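PDB 6BZN: halogenase PltM from Pseudomonas fluorescens, which halogenates phenolic compounds as a flavin-dependent enzyme and can work as a chlorinase, brominase or iodinase. Local coordinates for residues V454-C459 / D463-E468; F350-I355 / A394-L399; A66-G71 / L426-L431; V127-K132 / V419-S424; Q432-D437 / R445-A450. All coordinates share one frame; numbering follows the deposited sequence. Where two conformers were deposited one is given.

Contact 1 of 5, residues V454-C459 / D463-E468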
# COMPACT_ATOMS: atom_id res chain seq x y z
N VAL A 454 -12.10 10.20 13.83
CA VAL A 454 -10.70 10.62 13.90
C VAL A 454 -10.55 12.02 13.30
O VAL A 454 -11.24 12.37 12.34
CB VAL A 454 -9.72 9.64 13.20
CG1 VAL A 454 -9.81 8.25 13.83
CG2 VAL A 454 -9.96 9.62 11.69
N ARG A 455 -9.65 12.82 13.87
CA ARG A 455 -9.52 14.21 13.44
C ARG A 455 -8.85 14.38 12.08
O ARG A 455 -9.08 15.39 11.43
CB ARG A 455 -8.81 15.07 14.49
CG ARG A 455 -9.73 15.48 15.63
CD ARG A 455 -8.98 15.98 16.84
NE ARG A 455 -8.22 14.92 17.50
CZ ARG A 455 -7.53 15.05 18.64
NH1 ARG A 455 -7.50 16.22 19.29
NH2 ARG A 455 -6.89 14.01 19.16
N PHE A 456 -8.02 13.41 11.67
CA PHE A 456 -7.24 13.51 10.42
C PHE A 456 -7.36 12.21 9.60
O PHE A 456 -6.37 11.50 9.38
CB PHE A 456 -5.79 13.82 10.74
CG PHE A 456 -5.62 15.00 11.65
CD1 PHE A 456 -5.66 16.30 11.15
CD2 PHE A 456 -5.45 14.82 13.02
CE1 PHE A 456 -5.53 17.39 12.00
CE2 PHE A 456 -5.32 15.90 13.87
CZ PHE A 456 -5.36 17.19 13.37
N PRO A 457 -8.58 11.91 9.12
CA PRO A 457 -8.72 10.71 8.29
C PRO A 457 -7.83 10.81 7.05
O PRO A 457 -7.71 11.88 6.44
CB PRO A 457 -10.21 10.69 7.94
CG PRO A 457 -10.67 12.11 8.08
CD PRO A 457 -9.81 12.73 9.14
N GLY A 458 -7.14 9.72 6.74
CA GLY A 458 -6.22 9.68 5.60
C GLY A 458 -4.80 10.10 5.93
O GLY A 458 -3.91 9.94 5.11
N CYS A 459 -4.57 10.65 7.12
CA CYS A 459 -3.24 11.09 7.52
C CYS A 459 -2.56 10.00 8.33
O CYS A 459 -3.24 9.16 8.93
CB CYS A 459 -3.34 12.41 8.29
SG CYS A 459 -4.16 13.70 7.31
N ASP A 463 -5.10 10.67 14.18
CA ASP A 463 -5.74 11.49 15.20
C ASP A 463 -4.82 12.38 16.06
O ASP A 463 -5.29 12.92 17.07
CB ASP A 463 -6.57 10.59 16.11
CG ASP A 463 -7.67 11.34 16.86
OD1 ASP A 463 -8.38 12.17 16.26
OD2 ASP A 463 -7.80 11.12 18.07
N SER A 464 -3.56 12.59 15.67
CA SER A 464 -2.62 13.38 16.49
C SER A 464 -2.37 14.78 15.91
O SER A 464 -1.66 14.91 14.92
CB SER A 464 -1.28 12.66 16.60
OG SER A 464 -0.29 13.50 17.18
N PRO A 465 -2.93 15.84 16.53
CA PRO A 465 -2.63 17.17 15.96
C PRO A 465 -1.13 17.53 15.98
O PRO A 465 -0.64 18.17 15.06
CB PRO A 465 -3.45 18.13 16.84
CG PRO A 465 -4.48 17.29 17.51
CD PRO A 465 -3.91 15.91 17.63
N ALA A 466 -0.41 17.10 17.01
CA ALA A 466 1.03 17.36 17.08
C ALA A 466 1.77 16.68 15.92
O ALA A 466 2.61 17.32 15.26
CB ALA A 466 1.60 16.92 18.41
N TYR A 467 1.46 15.41 15.66
CA TYR A 467 2.12 14.73 14.54
C TYR A 467 1.80 15.42 13.21
O TYR A 467 2.69 15.65 12.40
CB TYR A 467 1.81 13.22 14.42
CG TYR A 467 2.49 12.74 13.18
CD1 TYR A 467 3.87 12.59 13.15
CD2 TYR A 467 1.80 12.62 11.97
CE1 TYR A 467 4.54 12.25 11.99
CE2 TYR A 467 2.46 12.30 10.80
CZ TYR A 467 3.82 12.10 10.81
OH TYR A 467 4.50 11.76 9.66
N GLU A 468 0.54 15.75 12.99
CA GLU A 468 0.16 16.33 11.70
C GLU A 468 0.77 17.71 11.49
O GLU A 468 1.04 18.11 10.35
CB GLU A 468 -1.35 16.29 11.51
CG GLU A 468 -1.95 14.88 11.57
CD GLU A 468 -1.30 13.85 10.62
OE1 GLU A 468 -0.73 14.24 9.58
OE2 GLU A 468 -1.40 12.63 10.89

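Contact 2 of 5, residues F350-I355 / A394-L399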
# COMPACT_ATOMS: atom_id res chain seq x y z
N PHE A 350 6.70 2.94 0.59
CA PHE A 350 6.01 2.85 1.89
C PHE A 350 4.73 2.04 1.88
O PHE A 350 4.08 1.93 2.92
CB PHE A 350 5.74 4.22 2.54
CG PHE A 350 6.98 4.99 2.87
CD1 PHE A 350 7.92 4.47 3.74
CD2 PHE A 350 7.21 6.24 2.32
CE1 PHE A 350 9.07 5.16 4.07
CE2 PHE A 350 8.36 6.94 2.64
CZ PHE A 350 9.29 6.40 3.52
N SER A 351 4.36 1.48 0.73
CA SER A 351 3.27 0.53 0.63
C SER A 351 1.96 1.06 1.26
O SER A 351 1.25 0.36 1.98
CB SER A 351 3.73 -0.83 1.20
OG SER A 351 2.96 -1.86 0.64
N ARG A 352 1.63 2.32 0.96
CA ARG A 352 0.43 2.94 1.50
C ARG A 352 -0.86 2.48 0.79
O ARG A 352 -1.94 2.56 1.38
CB ARG A 352 0.53 4.48 1.44
CG ARG A 352 1.74 5.07 2.16
CD ARG A 352 1.89 4.61 3.61
NE ARG A 352 0.74 5.01 4.43
CZ ARG A 352 0.64 4.84 5.74
NH1 ARG A 352 1.62 4.27 6.45
NH2 ARG A 352 -0.48 5.25 6.36
N GLY A 353 -0.75 1.99 -0.44
CA GLY A 353 -1.92 1.53 -1.21
C GLY A 353 -2.77 0.49 -0.51
O GLY A 353 -3.98 0.64 -0.39
N LEU A 354 -2.13 -0.57 -0.01
CA LEU A 354 -2.85 -1.61 0.73
C LEU A 354 -3.54 -1.07 1.97
O LEU A 354 -4.65 -1.49 2.31
CB LEU A 354 -1.91 -2.74 1.15
CG LEU A 354 -1.52 -3.70 0.03
CD1 LEU A 354 -0.35 -4.56 0.51
CD2 LEU A 354 -2.70 -4.55 -0.42
N ILE A 355 -2.88 -0.13 2.64
CA ILE A 355 -3.43 0.45 3.84
C ILE A 355 -4.72 1.20 3.50
O ILE A 355 -5.76 0.96 4.12
CB ILE A 355 -2.43 1.43 4.51
CG1 ILE A 355 -1.17 0.68 4.95
CG2 ILE A 355 -3.11 2.13 5.67
CD1 ILE A 355 -0.05 1.56 5.48
N ALA A 394 -3.93 12.33 -1.06
CA ALA A 394 -3.22 13.61 -0.90
C ALA A 394 -2.04 13.47 0.08
O ALA A 394 -0.93 13.90 -0.23
CB ALA A 394 -4.17 14.69 -0.43
N THR A 395 -2.28 12.85 1.22
CA THR A 395 -1.21 12.61 2.20
C THR A 395 -0.12 11.74 1.61
O THR A 395 1.06 12.02 1.77
CB THR A 395 -1.76 11.97 3.48
OG1 THR A 395 -2.63 12.91 4.12
CG2 THR A 395 -0.62 11.62 4.47
N ASN A 396 -0.52 10.68 0.91
CA ASN A 396 0.40 9.76 0.27
C ASN A 396 1.28 10.51 -0.76
O ASN A 396 2.49 10.29 -0.82
CB ASN A 396 -0.44 8.63 -0.38
CG ASN A 396 0.35 7.40 -0.80
OD1 ASN A 396 1.59 7.31 -0.72
ND2 ASN A 396 -0.40 6.41 -1.26
N ASP A 397 0.67 11.44 -1.50
CA ASP A 397 1.39 12.27 -2.48
C ASP A 397 2.46 13.15 -1.82
O ASP A 397 3.58 13.24 -2.33
CB ASP A 397 0.41 13.14 -3.25
CG ASP A 397 1.04 13.84 -4.46
OD1 ASP A 397 1.91 13.26 -5.14
OD2 ASP A 397 0.61 14.98 -4.75
N GLN A 398 2.13 13.79 -0.70
CA GLN A 398 3.12 14.60 0.03
C GLN A 398 4.22 13.71 0.61
O GLN A 398 5.41 13.98 0.42
CB GLN A 398 2.48 15.47 1.12
CG GLN A 398 1.78 16.72 0.61
CD GLN A 398 2.72 17.74 -0.03
OE1 GLN A 398 3.69 18.19 0.60
NE2 GLN A 398 2.46 18.10 -1.28
N LEU A 399 3.82 12.63 1.27
CA LEU A 399 4.80 11.71 1.84
C LEU A 399 5.83 11.25 0.81
O LEU A 399 7.04 11.32 1.05
CB LEU A 399 4.12 10.50 2.47
CG LEU A 399 5.01 9.34 2.92
CD1 LEU A 399 5.91 9.76 4.08
CD2 LEU A 399 4.18 8.12 3.28

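Contact 3 of 5, residues A66-G71 / L426-L431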
# COMPACT_ATOMS: atom_id res chain seq x y z
N ALA A 66 3.39 -5.90 3.20
CA ALA A 66 2.45 -5.60 4.27
C ALA A 66 3.11 -4.60 5.22
O ALA A 66 4.33 -4.43 5.22
CB ALA A 66 2.03 -6.86 5.00
N THR A 67 2.27 -3.94 6.02
CA THR A 67 2.72 -2.96 7.01
C THR A 67 2.02 -3.23 8.34
O THR A 67 1.05 -3.99 8.38
CB THR A 67 2.35 -1.54 6.58
OG1 THR A 67 0.98 -1.53 6.14
CG2 THR A 67 3.25 -1.06 5.47
N PRO A 68 2.51 -2.61 9.43
CA PRO A 68 1.73 -2.74 10.67
C PRO A 68 0.29 -2.31 10.50
O PRO A 68 -0.60 -3.00 10.98
CB PRO A 68 2.48 -1.83 11.66
CG PRO A 68 3.84 -1.69 11.10
CD PRO A 68 3.76 -1.86 9.61
N GLU A 69 0.05 -1.20 9.80
CA GLU A 69 -1.30 -0.71 9.58
C GLU A 69 -2.14 -1.69 8.78
O GLU A 69 -3.28 -1.97 9.15
CB GLU A 69 -1.29 0.64 8.85
CG GLU A 69 -0.59 1.75 9.62
CD GLU A 69 0.87 1.95 9.22
OE1 GLU A 69 1.56 0.96 8.89
OE2 GLU A 69 1.33 3.12 9.24
N SER A 70 -1.58 -2.22 7.69
CA SER A 70 -2.36 -3.13 6.85
C SER A 70 -2.74 -4.39 7.65
O SER A 70 -3.85 -4.90 7.49
CB SER A 70 -1.65 -3.46 5.54
OG SER A 70 -0.54 -4.33 5.70
N GLY A 71 -1.84 -4.86 8.51
CA GLY A 71 -2.12 -6.03 9.34
C GLY A 71 -3.24 -5.77 10.34
O GLY A 71 -4.13 -6.60 10.50
N LEU A 426 2.38 6.14 15.23
CA LEU A 426 1.17 6.68 15.86
C LEU A 426 -0.12 6.09 15.25
O LEU A 426 -1.01 5.68 15.98
CB LEU A 426 1.14 8.22 15.82
CG LEU A 426 2.02 8.92 16.88
CD1 LEU A 426 2.20 10.38 16.55
CD2 LEU A 426 1.43 8.80 18.28
N GLY A 427 -0.18 6.00 13.93
CA GLY A 427 -1.36 5.43 13.26
C GLY A 427 -1.57 3.96 13.60
O GLY A 427 -2.69 3.53 13.87
N SER A 428 -0.48 3.21 13.59
CA SER A 428 -0.51 1.80 13.97
C SER A 428 -1.01 1.61 15.40
O SER A 428 -1.86 0.78 15.66
CB SER A 428 0.87 1.18 13.80
OG SER A 428 1.28 1.32 12.45
N ALA A 429 -0.48 2.41 16.33
CA ALA A 429 -0.93 2.36 17.72
C ALA A 429 -2.42 2.69 17.83
O ALA A 429 -3.14 2.03 18.59
CB ALA A 429 -0.11 3.30 18.60
N PHE A 430 -2.89 3.69 17.06
CA PHE A 430 -4.31 4.05 17.07
C PHE A 430 -5.19 2.89 16.60
O PHE A 430 -6.20 2.56 17.24
CB PHE A 430 -4.60 5.29 16.21
CG PHE A 430 -5.96 5.87 16.47
CD1 PHE A 430 -6.13 6.82 17.48
CD2 PHE A 430 -7.06 5.44 15.75
CE1 PHE A 430 -7.39 7.35 17.74
CE2 PHE A 430 -8.33 5.97 16.01
CZ PHE A 430 -8.48 6.92 17.01
N LEU A 431 -4.81 2.26 15.50
CA LEU A 431 -5.55 1.10 14.99
C LEU A 431 -5.51 -0.07 15.98
O LEU A 431 -6.51 -0.74 16.18
CB LEU A 431 -5.02 0.67 13.62
CG LEU A 431 -5.17 1.66 12.47
CD1 LEU A 431 -4.30 1.22 11.29
CD2 LEU A 431 -6.62 1.83 12.07

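Contact 4 of 5, residues V127-K132 / V419-S424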
# COMPACT_ATOMS: atom_id res chain seq x y z
N VAL A 127 19.30 2.73 7.10
CA VAL A 127 18.40 2.81 8.24
C VAL A 127 17.42 1.64 8.14
O VAL A 127 17.03 1.25 7.03
CB VAL A 127 17.63 4.16 8.37
CG1 VAL A 127 18.59 5.31 8.66
CG2 VAL A 127 16.80 4.48 7.13
N ALA A 128 17.04 1.09 9.28
CA ALA A 128 16.10 -0.02 9.31
C ALA A 128 15.44 -0.10 10.68
O ALA A 128 15.99 -0.70 11.58
CB ALA A 128 16.79 -1.34 8.96
N PRO A 129 14.27 0.53 10.84
CA PRO A 129 13.59 0.42 12.13
C PRO A 129 12.82 -0.89 12.21
O PRO A 129 11.92 -1.09 11.41
CB PRO A 129 12.65 1.63 12.14
CG PRO A 129 12.46 2.03 10.71
CD PRO A 129 13.60 1.47 9.92
N PRO A 130 13.18 -1.79 13.14
CA PRO A 130 12.53 -3.10 13.12
C PRO A 130 11.13 -3.15 13.72
O PRO A 130 10.76 -2.32 14.56
CB PRO A 130 13.50 -3.99 13.92
CG PRO A 130 14.32 -3.08 14.74
CD PRO A 130 14.23 -1.70 14.18
N LEU A 131 10.37 -4.14 13.28
CA LEU A 131 9.07 -4.46 13.87
C LEU A 131 9.28 -5.34 15.10
O LEU A 131 10.34 -5.95 15.25
CB LEU A 131 8.21 -5.22 12.86
CG LEU A 131 7.99 -4.57 11.49
CD1 LEU A 131 7.39 -5.57 10.52
CD2 LEU A 131 7.12 -3.32 11.62
N LYS A 132 8.28 -5.42 15.95
CA LYS A 132 8.28 -6.39 17.05
C LYS A 132 7.75 -7.73 16.55
O LYS A 132 8.35 -8.78 16.83
CB LYS A 132 7.44 -5.89 18.23
CG LYS A 132 7.99 -6.29 19.60
CD LYS A 132 9.18 -5.43 20.01
CE LYS A 132 9.57 -5.69 21.46
NZ LYS A 132 10.55 -4.69 21.97
N VAL A 419 10.26 11.25 10.19
CA VAL A 419 8.96 11.91 10.00
C VAL A 419 7.91 10.85 9.59
O VAL A 419 6.85 10.73 10.22
CB VAL A 419 9.05 13.07 8.98
CG1 VAL A 419 7.68 13.67 8.68
CG2 VAL A 419 10.00 14.14 9.49
N TRP A 420 8.24 10.05 8.59
CA TRP A 420 7.40 8.90 8.22
C TRP A 420 7.22 7.93 9.40
O TRP A 420 6.09 7.53 9.73
CB TRP A 420 8.00 8.14 7.03
CG TRP A 420 7.46 6.75 6.91
CD1 TRP A 420 6.22 6.38 6.46
CD2 TRP A 420 8.11 5.54 7.29
NE1 TRP A 420 6.07 5.02 6.53
CE2 TRP A 420 7.22 4.48 7.04
CE3 TRP A 420 9.38 5.25 7.82
CZ2 TRP A 420 7.55 3.15 7.30
CZ3 TRP A 420 9.71 3.94 8.07
CH2 TRP A 420 8.80 2.90 7.82
N LEU A 421 8.32 7.54 10.03
CA LEU A 421 8.26 6.50 11.05
C LEU A 421 7.38 6.89 12.23
O LEU A 421 6.55 6.12 12.64
CB LEU A 421 9.65 6.12 11.54
CG LEU A 421 9.71 4.94 12.51
CD1 LEU A 421 9.36 3.64 11.81
CD2 LEU A 421 11.10 4.83 13.12
N SER A 422 7.59 8.09 12.77
CA SER A 422 6.82 8.56 13.91
C SER A 422 5.33 8.62 13.60
O SER A 422 4.51 8.24 14.45
CB SER A 422 7.33 9.92 14.42
OG SER A 422 7.28 10.96 13.44
N GLY A 423 4.97 9.05 12.40
CA GLY A 423 3.58 9.08 11.98
C GLY A 423 2.97 7.71 11.84
O GLY A 423 1.89 7.44 12.38
N SER A 424 3.67 6.83 11.12
CA SER A 424 3.22 5.46 10.98
C SER A 424 3.06 4.76 12.33
O SER A 424 2.09 4.04 12.56
CB SER A 424 4.20 4.67 10.10
OG SER A 424 3.81 3.31 10.05

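Contact 5 of 5, residues Q432-D437 / R445-A450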
# COMPACT_ATOMS: atom_id res chain seq x y z
N GLN A 432 -4.36 -0.30 16.60
CA GLN A 432 -4.23 -1.37 17.59
C GLN A 432 -5.22 -1.20 18.74
O GLN A 432 -5.82 -2.17 19.19
CB GLN A 432 -2.80 -1.39 18.14
CG GLN A 432 -2.51 -2.51 19.12
CD GLN A 432 -1.04 -2.63 19.43
OE1 GLN A 432 -0.31 -1.64 19.43
NE2 GLN A 432 -0.58 -3.86 19.69
N LYS A 433 -5.38 0.03 19.20
CA LYS A 433 -6.34 0.39 20.26
C LYS A 433 -7.80 0.16 19.84
O LYS A 433 -8.59 -0.43 20.61
CB LYS A 433 -6.10 1.85 20.69
CG LYS A 433 -7.10 2.45 21.68
CD LYS A 433 -6.62 3.84 22.15
CE LYS A 433 -7.45 4.40 23.30
NZ LYS A 433 -8.92 4.38 23.06
N LEU A 434 -8.15 0.59 18.63
CA LEU A 434 -9.49 0.32 18.05
C LEU A 434 -9.81 -1.17 18.04
O LEU A 434 -10.93 -1.57 18.37
CB LEU A 434 -9.62 0.89 16.63
CG LEU A 434 -9.67 2.39 16.40
CD1 LEU A 434 -9.64 2.73 14.91
CD2 LEU A 434 -10.90 2.98 17.05
N LEU A 435 -8.83 -1.98 17.64
CA LEU A 435 -8.99 -3.42 17.59
C LEU A 435 -9.19 -4.00 18.99
O LEU A 435 -10.09 -4.81 19.20
CB LEU A 435 -7.78 -4.08 16.93
CG LEU A 435 -7.77 -5.60 16.79
CD1 LEU A 435 -8.90 -6.11 15.90
CD2 LEU A 435 -6.43 -6.05 16.24
N HIS A 436 -8.33 -3.60 19.93
CA HIS A 436 -8.49 -4.02 21.32
C HIS A 436 -9.89 -3.73 21.86
O HIS A 436 -10.51 -4.62 22.43
CB HIS A 436 -7.45 -3.38 22.23
CG HIS A 436 -7.43 -3.98 23.60
ND1 HIS A 436 -8.11 -3.42 24.67
CD2 HIS A 436 -6.87 -5.12 24.07
CE1 HIS A 436 -7.94 -4.17 25.74
NE2 HIS A 436 -7.19 -5.21 25.40
N ASP A 437 -10.39 -2.51 21.65
CA ASP A 437 -11.74 -2.13 22.10
C ASP A 437 -12.83 -2.97 21.44
O ASP A 437 -13.76 -3.44 22.11
CB ASP A 437 -12.01 -0.63 21.87
CG ASP A 437 -11.13 0.27 22.72
OD1 ASP A 437 -10.54 -0.21 23.71
OD2 ASP A 437 -11.01 1.47 22.41
N ARG A 445 -20.82 -0.88 16.24
CA ARG A 445 -21.24 0.51 15.99
C ARG A 445 -20.28 1.50 16.62
O ARG A 445 -19.96 2.52 16.02
CB ARG A 445 -22.68 0.77 16.45
CG ARG A 445 -23.76 -0.06 15.75
CD ARG A 445 -23.62 -0.07 14.23
NE ARG A 445 -24.39 -1.14 13.59
CZ ARG A 445 -25.71 -1.12 13.39
NH1 ARG A 445 -26.46 -0.09 13.78
NH2 ARG A 445 -26.29 -2.17 12.79
N GLN A 446 -19.83 1.19 17.82
CA GLN A 446 -18.85 2.00 18.51
C GLN A 446 -17.54 2.09 17.71
O GLN A 446 -16.99 3.18 17.54
CB GLN A 446 -18.59 1.41 19.90
CG GLN A 446 -17.43 2.00 20.67
CD GLN A 446 -17.21 1.26 21.97
OE1 GLN A 446 -17.94 1.46 22.94
NE2 GLN A 446 -16.20 0.37 22.00
N PHE A 447 -17.06 0.96 17.21
CA PHE A 447 -15.87 0.94 16.38
C PHE A 447 -16.03 1.82 15.12
O PHE A 447 -15.16 2.62 14.80
CB PHE A 447 -15.50 -0.48 15.93
CG PHE A 447 -14.55 -0.49 14.76
CD1 PHE A 447 -13.19 -0.23 14.95
CD2 PHE A 447 -15.03 -0.63 13.46
CE1 PHE A 447 -12.33 -0.16 13.86
CE2 PHE A 447 -14.17 -0.56 12.38
CZ PHE A 447 -12.83 -0.32 12.58
N ASP A 448 -17.13 1.63 14.39
CA ASP A 448 -17.36 2.39 13.14
C ASP A 448 -17.35 3.89 13.43
O ASP A 448 -16.78 4.68 12.67
CB ASP A 448 -18.70 2.04 12.49
CG ASP A 448 -18.80 0.58 12.01
OD1 ASP A 448 -17.79 -0.14 11.91
OD2 ASP A 448 -19.95 0.15 11.72
N ALA A 449 -17.99 4.28 14.53
CA ALA A 449 -18.08 5.70 14.88
C ALA A 449 -16.72 6.23 15.34
O ALA A 449 -16.34 7.34 14.98
CB ALA A 449 -19.15 5.93 15.94
N ALA A 450 -15.95 5.42 16.07
CA ALA A 450 -14.62 5.83 16.52
C ALA A 450 -13.65 6.05 15.34
O ALA A 450 -12.90 7.03 15.31
CB ALA A 450 -14.06 4.82 17.49

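Contact 1 of 5, residues V454-C459 / D463-E468
The Phe456 ring carries Glu468 on one face and has Asp463 CA and Pro465 CG at its edge. Glu468 CG stands 3.9 Å from the ring centroid and 19° off the normal, a CH-pi contact made by the aliphatic part of an acidic side chain. The Arg455 guanidinium is treated alike: Pro465 CD lies over one face, displaced toward the rim, while the Asp463 carboxylate comes in at the edge. Here the polar chemistry is concentrated. Asp463 OD1 accepts twice, from the backbone Arg455 N at 2.8 Å and from Arg455 NE at 3.0 Å, the latter nearly straight at 174° and forming a salt bridge. NE approaches from above the carboxylate plane, and the weaker Arg455 NH2 to Asp463 OD2 bond measures 3.2 Å. A bend at chi3 (-68°) folds the arginine back so that its head returns to the aspartate already holding its own backbone. Further along the loop, Glu468 OE2 is 3.3 Å from Cys459 CB, but its hydrogen bond goes to Ser461. Ser464 OG accepts from Tyr467 N at 3.0 Å and N-caps helix 465-483. With the type II turn Phe456-Cys459, whose Gly458 has the positive phi such a turn favours, this is a surface connection between two helices, a capped helix start folded against its own incoming loop.

Contact 2 of 5, residues F350-I355 / A394-L399
Phe350 and Arg352 meet Leu399 and Asn396 where the loop leading into helix 352-374 packs on helix 383-406, in the buried region of the FAD site: Ser351 and Leu354, on the same short segment, bind FAD in other structures of this protein. The apolar part is made by Phe350 and Leu399. Ring atom Phe350 CD2 lies 3.7 Å from Leu399 CD2, while Phe350 CE2 is 4.0 Å from Leu399 CD1, so both methyl branches of the leucine reach the CD2-CE2 bond of the ring. Leu399 reaches there with CG anti to its backbone N (chi1 171°), and its CD2 also comes within 4.1 Å of Arg352 CG. Phe350 is stacked in turn with Trp420 of helix 410-441.

The charged end of Arg352 turns elsewhere. Bends at chi2 and chi3 curl it back over its own helix, where Ile355 CD1 lies 3.3 Å above the centre of the guanidinium, and the group forms a salt bridge with Glu69 of helix 68-81.

The remaining kind of contact sets a polar group against methylenes. The Asn396 amide lies against the base of the arginine chain, with Asn396 OD1 3.7 Å from Arg352 CG; these are van der Waals neighbours. The amide and guanidinium planes stand 77° apart, so the two flat groups do not stack. Nearer the backbone, Arg352 CB approaches Asn396 ND2 to 3.4 Å.

Contact 3 of 5, residues A66-G71 / L426-L431
Pro68 and Glu69 pack on Ser428 and Leu431 where helix 68-81, opened by a capping box, meets the long helix 410-441. Thr67 is the N-cap: its OG1 accepts from Ser70 N at 3.1 Å. Pro68 follows in the first turn, and its CB touches Ser428 OG at 3.5 Å. Glu69 carries most of the contact. Its chi2 of 95° lies off the usual staggered positions and turns the carboxylate so that Ser428 OG is 3.3 Å from Glu69 CD, nearer to that carbon than to either oxygen. The serine hydroxyl is spent on Ser424 O, one turn back in its own helix, whereas Glu69 OE2 is held by Ser424 OG and the guanidinium of Arg352. Behind the polar head, Glu69 CB rests on Leu431 CD1 at 3.9 Å, the two side chains crossing at about a right angle. With an alanine at Glu69, the Arg352 guanidinium would probably lose its counter-charge and Ser424 OG its partner, with a gap left beside Ser428. Ser70 points away from helix 410-441 and completes the box from the other direction: Ser70 OG accepts from Thr67 N at 2.9 Å, the bond almost straight at 175°.

Contact 4 of 5, residues V127-K132 / V419-S424
Trp420 O accepts the backbone bond from Ser424 N at 2.9 Å, part of the helical turn that presents Trp420 and Leu421 to Pro129. The proline ring takes up both residues. Its CG sits at the edge of the indole, near the ring plane, 4.3 Å from Trp420 CZ3, a loose approach. Leu421 comes closer and uses both methyl branches: Leu421 CD1 lies 3.7 Å from Pro129 CG, and Leu421 CD2 is equally near, 3.7 Å, to Pro129 CB. The leucine fork thus straddles the CB-CG bond, the two side chains running past each other in opposite directions. With chi1 at -174° the isobutyl group extends from the helix toward Pro129, spanning much of the 8.2 Å between Pro129 CA and Leu421 CA.

In the fold this joins helix 410-441 to strand 126-131, at the irregular point where Pro129 interrupts it; the strand is an outermost one of the seven-stranded mixed sheet, paired there with strand 109-114. Val127 leans on the same helix further back, at Phe410, Trp413, Asn414 and His417. An alanine in place of Leu421 would remove both methyl branches and is likely to leave Pro129 facing a gap, with the distant indole edge as its remaining neighbour on this stretch of helix. One face of the indole is covered from within the helix by Ser424 CB, 4.0 Å above the ring plane and displaced toward its rim.

Contact 5 of 5, residues Q432-D437 / R445-A450
Leu434 and Phe447 face each other where helix 432-437 and helix 445-450 run antiparallel, 163° between their directions and 10.1 Å apart at the closest approach of the two axes. The chain turns tightly between helices 410-441 and 444-452, so this is a helical hairpin, with Leu434 CA and Phe447 CA facing each other at 6.6 Å. Leu434 does most of the work. Its CB comes to the edge of the Phe447 ring, near its plane, 4.0 Å from Phe447 CE1, and Leu434 CD1 touches the same ring atom at 4.1 Å. The remaining branch goes to the next turn: Leu434 CD2 packs on Ala450 CB at 3.7 Å. Phe447, with CG anti to its backbone N (chi1 163°), swings its ring across the leucine at about a right angle, and beyond this hairpin the ring meets Leu76 of helix 68-81 and Leu362 of helix 352-374. Near the turn, Gln446 NE2 stays 4.3 Å from Asp437 CB, a touch at van der Waals range. Asp437 finds its charge partner within its own helix, where Lys433 NZ stands at a long 3.6 Å from Asp437 OD2. The chemistry across the hairpin is therefore almost wholly apolar: with no directional bond between the two segments, their fit depends on the shapes of a leucine, a ring edge and a methyl group, while Asp437 and Gln446 meet at its margin by van der Waals contact alone.

How the contacts relate
Contacts 2, 3 and 4 are buried; contact 1 is at the surface, and contact 5 is partly buried. Helix 410-441 supplies a segment to contacts 3, 4 and 5 and also touches contact 1, through Phe430 and Leu426, and contact 2, through Trp420. Of the five, contact 1 alone is ruled by charge across its segments, its salt bridge lying in an exposed loop. In the interior, polar bonds link contacts rather than segments: Glu69 of contact 3 pairs with Arg352 of contact 2 and bonds Ser424 of contact 4. Contacts 4 and 5 are apolar, one joining helix to sheet, the other two helices adjacent in sequence; contact 5, like contact 1, lies away from the FAD site.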